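Local structure of cell division protein FtsI/penicillin binding protein 2 (4ZTK) at residues K37-K42 with A300-N305; E69-R74 with V279-Y284; D129-A132 with C138-R141. The protein probably acts as a penicillin-binding D,D-transpeptidase that cross-links peptidoglycan during cell division. All coordinates share one frame; numbering follows the deposited sequence.

All three contacts are buried, each about 14 to 16 Å from the centre of the chain, yet they differ in chemistry. Contacts 1 and 2 are neighbours, their centres about 12 Å apart: Tyr-39 O with Tyr-284 N (2.9 Å) and Lys-42 N with Glu-281 O (2.8 Å) probably hydrogen-bond from one to the other. Contact 1 joins two terminal helices through one tyrosine ring, whereas contact 2 ties a loop to a strand of the five-stranded sheet by a salt bridge beside a tryptophan. Contact 3 is wholly apolar; it joins two consecutive helices on the opposite side of the chain's centre from contact 2, and the centres of contacts 2 and 3 lie about 27 Å apart.

Contact 1. Residues K37-K42 with A300-N305; sequences KQYHAK and APVFRN
Of the two aromatic rings in residues 37-42, the Tyr-39 ring reaches residues 300-305, where it meets Val-302 and Pro-301. Val-302 CG2 approaches this ring obliquely, 3.9 Å from Tyr-39 CE2. At the phenol end, Pro-301 CG lies 3.6 Å from Tyr-39 OH, and Val-302 CG2 lies 3.7 Å from the same oxygen. The other ring, the His-40 imidazole, has Lys-37 O over one face, offset toward the rim, and meets the Tyr-284 ring with planes about 25° apart.

The backbones are well separated, with the nearest CA atoms, those of Tyr-39 and Val-302, 10.9 Å apart, so the length of the tyrosine spans the gap. Its CG sits beside the backbone N and anti to the carbonyl carbon (chi1 -68°), which sends the ring out toward the helix. The Tyr-39 and Val-302 side chains are laid antiparallel alongside one another. No hydrogen bond links the two segments; instead the buried hydroxyl bonds to Leu-298 O, one turn earlier in the same C-terminal helix. Carbon atoms of Pro-301 and Val-302 lie close to the bonded hydroxyl. That helix is kinked where Pro-301 N makes no bond to the preceding turn.

Helix 22-38 ends in a Schellman motif: His-40 has positive phi, and His-40 N to Lys-37 O (3.2 Å) is one of two bonds back into the last turn. Tyr-39, the residue after the last helical one, sits in this turn. Val-302 also packs on Ala-35 of helix 22-38, while Tyr-39 touches Ile-280 of strand 274-281. The first and last helices thus pack on one face of the five-stranded antiparallel sheet, as in the beta-lactamase/penicillin-binding fold.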
loop_
_atom_site.group_PDB
_atom_site.type_symbol
_atom_site.label_atom_id
_atom_site.label_comp_id
_atom_site.label_asym_id
_atom_site.label_seq_id
_atom_site.Cartn_x
_atom_site.Cartn_y
_atom_site.Cartn_z
ATOM N N LYS A 37 -15.462 11.873 7.105
ATOM C CA LYS A 37 -16.752 12.548 7.070
ATOM C C LYS A 37 -17.251 12.731 5.636
ATOM O O LYS A 37 -18.420 12.484 5.339
ATOM C CB LYS A 37 -16.680 13.895 7.786
ATOM C CG LYS A 37 -17.955 14.712 7.664
ATOM C CD LYS A 37 -17.996 15.847 8.674
ATOM C CE LYS A 37 -19.333 16.587 8.621
ATOM N NZ LYS A 37 -19.520 17.308 7.327
ATOM N N GLN A 38 -16.356 13.162 4.752
ATOM C CA GLN A 38 -16.706 13.412 3.357
ATOM C C GLN A 38 -17.144 12.135 2.636
ATOM O O GLN A 38 -18.006 12.169 1.761
ATOM C CB GLN A 38 -15.526 14.049 2.624
ATOM C CG GLN A 38 -15.762 14.305 1.144
ATOM C CD GLN A 38 -14.728 15.244 0.549
ATOM O OE1 GLN A 38 -13.972 15.891 1.277
ATOM N NE2 GLN A 38 -14.691 15.326 -0.779
ATOM N N TYR A 39 -16.553 11.011 3.026
ATOM C CA TYR A 39 -16.815 9.734 2.374
ATOM C C TYR A 39 -17.888 8.933 3.100
ATOM O O TYR A 39 -18.171 7.793 2.721
ATOM C CB TYR A 39 -15.535 8.896 2.321
ATOM C CG TYR A 39 -14.450 9.430 1.413
ATOM C CD1 TYR A 39 -14.755 10.228 0.317
ATOM C CD2 TYR A 39 -13.115 9.117 1.644
ATOM C CE1 TYR A 39 -13.755 10.706 -0.523
ATOM C CE2 TYR A 39 -12.110 9.590 0.816
ATOM C CZ TYR A 39 -12.436 10.383 -0.265
ATOM O OH TYR A 39 -11.438 10.852 -1.087
ATOM N N HIS A 40 -18.473 9.525 4.141
ATOM C CA HIS A 40 -19.413 8.818 5.009
ATOM C C HIS A 40 -18.845 7.466 5.429
ATOM O O HIS A 40 -19.571 6.481 5.510
ATOM C CB HIS A 40 -20.757 8.608 4.309
ATOM C CG HIS A 40 -21.397 9.873 3.832
ATOM N ND1 HIS A 40 -21.403 10.253 2.507
ATOM C CD2 HIS A 40 -22.050 10.851 4.505
ATOM C CE1 HIS A 40 -22.035 11.405 2.383
ATOM N NE2 HIS A 40 -22.436 11.792 3.581
ATOM N N ALA A 41 -17.542 7.424 5.673
ATOM C CA ALA A 41 -16.858 6.166 5.935
ATOM C C ALA A 41 -17.101 5.668 7.353
ATOM O O ALA A 41 -17.357 6.453 8.267
ATOM C CB ALA A 41 -15.373 6.319 5.682
ATOM N N LYS A 42 -17.012 4.356 7.532
ATOM C CA LYS A 42 -17.088 3.773 8.862
ATOM C C LYS A 42 -15.859 4.184 9.667
ATOM O O LYS A 42 -15.965 4.558 10.834
ATOM C CB LYS A 42 -17.193 2.252 8.780
ATOM C CG LYS A 42 -17.324 1.570 10.136
ATOM C CD LYS A 42 -17.470 0.065 9.984
ATOM C CE LYS A 42 -17.597 -0.610 11.339
ATOM N NZ LYS A 42 -17.535 -2.094 11.223
ATOM N N ALA A 300 -6.476 7.582 -2.892
ATOM C CA ALA A 300 -5.464 8.306 -3.662
ATOM C C ALA A 300 -5.563 9.837 -3.560
ATOM O O ALA A 300 -4.541 10.503 -3.389
ATOM C CB ALA A 300 -5.456 7.854 -5.127
ATOM N N PRO A 301 -6.780 10.405 -3.670
ATOM C CA PRO A 301 -6.807 11.863 -3.523
ATOM C C PRO A 301 -6.446 12.315 -2.109
ATOM O O PRO A 301 -5.914 13.411 -1.950
ATOM C CB PRO A 301 -8.260 12.237 -3.870
ATOM C CG PRO A 301 -9.036 10.972 -3.745
ATOM C CD PRO A 301 -8.088 9.871 -4.096
ATOM N N VAL A 302 -6.722 11.484 -1.107
ATOM C CA VAL A 302 -6.352 11.803 0.265
ATOM C C VAL A 302 -4.830 11.809 0.410
ATOM O O VAL A 302 -4.256 12.727 1.007
ATOM C CB VAL A 302 -6.988 10.826 1.276
ATOM C CG1 VAL A 302 -6.473 11.101 2.681
ATOM C CG2 VAL A 302 -8.511 10.937 1.240
ATOM N N PHE A 303 -4.188 10.780 -0.146
ATOM C CA PHE A 303 -2.729 10.712 -0.249
ATOM C C PHE A 303 -2.174 12.010 -0.842
ATOM O O PHE A 303 -1.221 12.588 -0.315
ATOM C CB PHE A 303 -2.347 9.523 -1.135
ATOM C CG PHE A 303 -0.861 9.362 -1.380
ATOM C CD1 PHE A 303 -0.199 10.144 -2.319
ATOM C CD2 PHE A 303 -0.142 8.376 -0.720
ATOM C CE1 PHE A 303 1.158 9.976 -2.563
ATOM C CE2 PHE A 303 1.213 8.195 -0.969
ATOM C CZ PHE A 303 1.862 8.998 -1.889
ATOM N N ARG A 304 -2.770 12.450 -1.946
ATOM C CA ARG A 304 -2.339 13.662 -2.638
ATOM C C ARG A 304 -2.364 14.894 -1.732
ATOM O O ARG A 304 -1.407 15.672 -1.701
ATOM C CB ARG A 304 -3.213 13.913 -3.865
ATOM C CG ARG A 304 -2.847 15.179 -4.640
ATOM C CD ARG A 304 -3.915 15.538 -5.662
ATOM N NE ARG A 304 -3.508 16.654 -6.509
ATOM C CZ ARG A 304 -4.352 17.493 -7.102
ATOM N NH1 ARG A 304 -5.662 17.355 -6.935
ATOM N NH2 ARG A 304 -3.888 18.477 -7.861
ATOM N N ASN A 305 -3.459 15.070 -0.999
ATOM C CA ASN A 305 -3.602 16.240 -0.135
ATOM C C ASN A 305 -2.578 16.253 0.994
ATOM O O ASN A 305 -2.020 17.295 1.316
ATOM C CB ASN A 305 -5.024 16.345 0.426
ATOM C CG ASN A 305 -6.060 16.588 -0.657
ATOM O OD1 ASN A 305 -5.755 17.147 -1.711
ATOM N ND2 ASN A 305 -7.294 16.167 -0.400
#

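Contact 2. Residues E69-R74 with V279-Y284; sequences ESWKSR and VIEEGY
The salt bridge between Arg-74 and Glu-281 is two-pronged but far from flat: the guanidinium and carboxylate planes stand 66° apart, unlike the coplanar fork these groups often make. Arg-74 NH1 gives a hydrogen bond of 2.8 Å to Glu-281 OE2, bent to 143° at the hydrogen and arriving from above the carboxylate plane. The bond from Arg-74 NH2 to Glu-281 OE1 is straighter than the NH1 bond; the refined separation of 2.5 Å is very short, so its exact value is doubtful. OE1 lies at the guanidinium edge, near its plane.

Both partners are stretched to meet. Arg-74 has CG anti to its backbone N (chi1 -179°) and runs extended to NE, while the glutamate chain is likewise extended beyond CG.

Trp-71 packs beside the pair. Its CZ2 lies 3.5 Å above one face of the Arg-74 guanidinium, toward the rim, and Arg-74 CD is 3.7 Å above the indole plane. Glu-281 OE2, 3.9 Å from Trp-71 CZ2, and Val-279 CG1, 3.9 Å from Trp-71 CH2, both approach the ring obliquely. Ser-43 OG hydrogen-bonds to both Trp-71 NE1 and Glu-281 OE2, joining ring and carboxylate through one hydroxyl. OE2 is thus gripped by serine and arginine, which would be expected to stabilise the ionised form of the buried Glu-281.

Within the loop, Ser-70 OG accepts from Lys-72 N at 2.9 Å, an ST turn. Val-279 and Glu-281 point to this side of strand 274-281 and Ile-280 to the other. The loop following strand 56-63 therefore folds over one face of the sheet, where Trp-71 also touches Val-45 of strand 43-49, Phe-59 of strand 56-63 and Leu-260 of strand 259-267.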
loop_
_atom_site.group_PDB
_atom_site.type_symbol
_atom_site.label_atom_id
_atom_site.label_comp_id
_atom_site.label_asym_id
_atom_site.label_seq_id
_atom_site.Cartn_x
_atom_site.Cartn_y
_atom_site.Cartn_z
ATOM N N GLU A 69 -12.127 -1.656 16.606
ATOM C CA GLU A 69 -10.740 -1.851 16.990
ATOM C C GLU A 69 -9.909 -0.777 16.313
ATOM O O GLU A 69 -10.141 -0.442 15.152
ATOM C CB GLU A 69 -10.241 -3.231 16.571
ATOM C CG GLU A 69 -8.758 -3.441 16.836
ATOM C CD GLU A 69 -8.255 -4.777 16.335
ATOM O OE1 GLU A 69 -7.089 -5.122 16.625
ATOM O OE2 GLU A 69 -9.026 -5.483 15.650
ATOM N N SER A 70 -8.949 -0.222 17.042
ATOM C CA SER A 70 -8.072 0.787 16.480
ATOM C C SER A 70 -7.248 0.223 15.326
ATOM O O SER A 70 -6.848 -0.940 15.347
ATOM C CB SER A 70 -7.137 1.337 17.554
ATOM O OG SER A 70 -6.130 2.139 16.964
ATOM N N TRP A 71 -6.984 1.060 14.327
ATOM C CA TRP A 71 -6.093 0.688 13.236
ATOM C C TRP A 71 -4.647 0.552 13.705
ATOM O O TRP A 71 -3.779 0.156 12.932
ATOM C CB TRP A 71 -6.172 1.705 12.097
ATOM C CG TRP A 71 -7.429 1.608 11.307
ATOM C CD1 TRP A 71 -8.535 2.399 11.419
ATOM C CD2 TRP A 71 -7.717 0.655 10.278
ATOM N NE1 TRP A 71 -9.494 1.999 10.519
ATOM C CE2 TRP A 71 -9.016 0.931 9.807
ATOM C CE3 TRP A 71 -7.002 -0.405 9.709
ATOM C CZ2 TRP A 71 -9.614 0.186 8.793
ATOM C CZ3 TRP A 71 -7.597 -1.145 8.703
ATOM C CH2 TRP A 71 -8.891 -0.845 8.255
ATOM N N LYS A 72 -4.383 0.895 14.964
ATOM C CA LYS A 72 -3.060 0.694 15.535
ATOM C C LYS A 72 -2.750 -0.796 15.620
ATOM O O LYS A 72 -1.588 -1.198 15.564
ATOM C CB LYS A 72 -2.957 1.320 16.929
ATOM C CG LYS A 72 -3.021 2.845 16.968
ATOM C CD LYS A 72 -2.334 3.377 18.225
ATOM C CE LYS A 72 -2.558 4.870 18.424
ATOM N NZ LYS A 72 -3.871 5.160 19.067
ATOM N N SER A 73 -3.792 -1.615 15.748
ATOM C CA SER A 73 -3.604 -3.058 15.890
ATOM C C SER A 73 -4.383 -3.910 14.878
ATOM O O SER A 73 -4.113 -5.104 14.735
ATOM C CB SER A 73 -3.949 -3.497 17.315
ATOM O OG SER A 73 -5.266 -3.108 17.667
ATOM N N ARG A 74 -5.333 -3.298 14.176
ATOM C CA ARG A 74 -6.241 -4.033 13.289
ATOM C C ARG A 74 -5.540 -4.809 12.166
ATOM O O ARG A 74 -4.653 -4.288 11.491
ATOM C CB ARG A 74 -7.296 -3.085 12.709
ATOM C CG ARG A 74 -8.314 -3.737 11.793
ATOM C CD ARG A 74 -9.508 -2.811 11.604
ATOM N NE ARG A 74 -10.421 -3.275 10.565
ATOM C CZ ARG A 74 -11.550 -2.655 10.236
ATOM N NH1 ARG A 74 -11.907 -1.544 10.866
ATOM N NH2 ARG A 74 -12.323 -3.146 9.277
ATOM N N VAL A 279 -5.962 4.316 4.292
ATOM C CA VAL A 279 -7.001 3.297 4.219
ATOM C C VAL A 279 -8.330 3.875 4.678
ATOM O O VAL A 279 -8.426 4.451 5.761
ATOM C CB VAL A 279 -6.655 2.047 5.067
ATOM C CG1 VAL A 279 -7.824 1.065 5.077
ATOM C CG2 VAL A 279 -5.408 1.377 4.531
ATOM N N ILE A 280 -9.345 3.731 3.835
ATOM C CA ILE A 280 -10.689 4.198 4.146
ATOM C C ILE A 280 -11.573 2.969 4.250
ATOM O O ILE A 280 -11.478 2.072 3.411
ATOM C CB ILE A 280 -11.254 5.093 3.020
ATOM C CG1 ILE A 280 -10.273 6.214 2.657
ATOM C CG2 ILE A 280 -12.627 5.638 3.400
ATOM C CD1 ILE A 280 -9.953 7.164 3.798
ATOM N N GLU A 281 -12.433 2.917 5.261
ATOM C CA GLU A 281 -13.300 1.755 5.445
ATOM C C GLU A 281 -14.771 2.073 5.199
ATOM O O GLU A 281 -15.351 2.916 5.877
ATOM C CB GLU A 281 -13.123 1.165 6.844
ATOM C CG GLU A 281 -13.998 -0.042 7.113
ATOM C CD GLU A 281 -13.902 -0.520 8.551
ATOM O OE1 GLU A 281 -14.241 -1.695 8.804
ATOM O OE2 GLU A 281 -13.491 0.277 9.426
ATOM N N GLU A 282 -15.362 1.382 4.228
ATOM C CA GLU A 282 -16.762 1.570 3.862
ATOM C C GLU A 282 -17.066 3.008 3.474
ATOM O O GLU A 282 -18.118 3.540 3.816
ATOM C CB GLU A 282 -17.694 1.121 4.988
ATOM C CG GLU A 282 -17.654 -0.369 5.261
ATOM C CD GLU A 282 -18.586 -0.773 6.385
ATOM O OE1 GLU A 282 -19.704 -0.217 6.459
ATOM O OE2 GLU A 282 -18.196 -1.639 7.199
ATOM N N GLY A 283 -16.138 3.637 2.766
ATOM C CA GLY A 283 -16.366 4.978 2.260
ATOM C C GLY A 283 -16.981 4.936 0.874
ATOM O O GLY A 283 -16.926 3.910 0.187
ATOM N N TYR A 284 -17.584 6.050 0.470
ATOM C CA TYR A 284 -18.090 6.201 -0.887
ATOM C C TYR A 284 -18.264 7.675 -1.206
ATOM O O TYR A 284 -18.436 8.498 -0.309
ATOM C CB TYR A 284 -19.427 5.477 -1.070
ATOM C CG TYR A 284 -20.582 6.132 -0.350
ATOM C CD1 TYR A 284 -20.812 5.888 0.997
ATOM C CD2 TYR A 284 -21.448 6.990 -1.018
ATOM C CE1 TYR A 284 -21.871 6.483 1.661
ATOM C CE2 TYR A 284 -22.507 7.589 -0.362
ATOM C CZ TYR A 284 -22.714 7.331 0.977
ATOM O OH TYR A 284 -23.769 7.927 1.634
#

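Contact 3. Residues D129-A132 with C138-R141; sequences DAIA and CLIR
Ala-130 CB is the bump at the centre of this helix pair, set against a shallow hollow formed by Cys-138 and Leu-139. It lies 3.7 Å from Cys-138 CB on one side of the hollow and 3.7 Å from Leu-139 CD2 on the other. The small methyl lets the backbones come close, with Ala-130 CA and Cys-138 CA 6.3 Å apart.

A second fit lies alongside. Ile-131 CD1 faces the forked end of Leu-139, 4.1 Å from Leu-139 CD1 and 4.2 Å from Leu-139 CD2, and the two side chains cross at about a right angle. Leu-139 CD2 touches the alanine methyl and lies near the isoleucine tip as well. Its chi1 of -95° departs from a staggered value, and with that turn Leu-139 CD2 also lies 3.9 Å from Ala-130 O. No hydrogen bond spans the segments, so the contact across them is apolar packing of complementary shapes.

The contact closes the short turn between helices 127-133 and 136-146, consecutive helices in what is probably the helical part of the penicillin-binding fold. Ile-131 and Leu-139 both also lean on Lys-83 of helix 83-92, probably the lysine of the SxxK motif of penicillin-binding proteins. Ile-131 further touches Met-225 of helix 216-231, and Ile-140 turns to helix 172-181.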
loop_
_atom_site.group_PDB
_atom_site.type_symbol
_atom_site.label_atom_id
_atom_site.label_comp_id
_atom_site.label_asym_id
_atom_site.label_seq_id
_atom_site.Cartn_x
_atom_site.Cartn_y
_atom_site.Cartn_z
ATOM N N ASP A 129 2.285 -2.423 -17.411
ATOM C CA ASP A 129 0.886 -2.128 -17.700
ATOM C C ASP A 129 -0.021 -2.823 -16.693
ATOM O O ASP A 129 -1.031 -2.264 -16.260
ATOM C CB ASP A 129 0.521 -2.586 -19.117
ATOM C CG ASP A 129 1.188 -1.753 -20.194
ATOM O OD1 ASP A 129 1.463 -0.561 -19.939
ATOM O OD2 ASP A 129 1.431 -2.289 -21.298
ATOM N N ALA A 130 0.348 -4.049 -16.332
ATOM C CA ALA A 130 -0.437 -4.850 -15.402
ATOM C C ALA A 130 -0.424 -4.253 -13.998
ATOM O O ALA A 130 -1.423 -4.311 -13.289
ATOM C CB ALA A 130 0.058 -6.297 -15.385
ATOM N N ILE A 131 0.707 -3.680 -13.596
ATOM C CA ILE A 131 0.777 -2.963 -12.321
ATOM C C ILE A 131 -0.057 -1.677 -12.375
ATOM O O ILE A 131 -0.842 -1.395 -11.470
ATOM C CB ILE A 131 2.229 -2.615 -11.932
ATOM C CG1 ILE A 131 3.024 -3.878 -11.576
ATOM C CG2 ILE A 131 2.256 -1.636 -10.761
ATOM C CD1 ILE A 131 2.567 -4.565 -10.294
ATOM N N ALA A 132 0.118 -0.910 -13.448
ATOM C CA ALA A 132 -0.574 0.372 -13.625
ATOM C C ALA A 132 -2.094 0.227 -13.625
ATOM O O ALA A 132 -2.801 0.983 -12.963
ATOM C CB ALA A 132 -0.106 1.060 -14.921
ATOM N N CYS A 138 -2.892 -11.214 -14.798
ATOM C CA CYS A 138 -1.478 -11.102 -15.148
ATOM C C CYS A 138 -0.555 -11.260 -13.943
ATOM O O CYS A 138 0.421 -12.007 -14.007
ATOM C CB CYS A 138 -1.181 -9.785 -15.873
ATOM S SG CYS A 138 -1.945 -9.667 -17.519
ATOM N N LEU A 139 -0.853 -10.557 -12.855
ATOM C CA LEU A 139 -0.027 -10.667 -11.657
ATOM C C LEU A 139 -0.091 -12.072 -11.063
ATOM O O LEU A 139 0.901 -12.575 -10.523
ATOM C CB LEU A 139 -0.412 -9.621 -10.607
ATOM C CG LEU A 139 0.410 -8.329 -10.631
ATOM C CD1 LEU A 139 1.880 -8.619 -10.347
ATOM C CD2 LEU A 139 0.254 -7.618 -11.963
ATOM N N ILE A 140 -1.255 -12.705 -11.166
ATOM C CA ILE A 140 -1.393 -14.072 -10.689
ATOM C C ILE A 140 -0.481 -14.999 -11.488
ATOM O O ILE A 140 0.230 -15.832 -10.922
ATOM C CB ILE A 140 -2.834 -14.574 -10.783
ATOM C CG1 ILE A 140 -3.710 -13.895 -9.729
ATOM C CG2 ILE A 140 -2.854 -16.067 -10.566
ATOM C CD1 ILE A 140 -5.200 -14.225 -9.860
ATOM N N ARG A 141 -0.500 -14.838 -12.806
ATOM C CA ARG A 141 0.358 -15.624 -13.680
ATOM C C ARG A 141 1.826 -15.382 -13.333
ATOM O O ARG A 141 2.613 -16.320 -13.251
ATOM C CB ARG A 141 0.079 -15.299 -15.151
ATOM C CG ARG A 141 0.980 -16.032 -16.128
ATOM C CD ARG A 141 0.400 -16.044 -17.537
ATOM N NE ARG A 141 0.049 -14.705 -18.007
ATOM C CZ ARG A 141 -0.314 -14.423 -19.255
ATOM N NH1 ARG A 141 -0.619 -13.177 -19.599
ATOM N NH2 ARG A 141 -0.366 -15.388 -20.163
#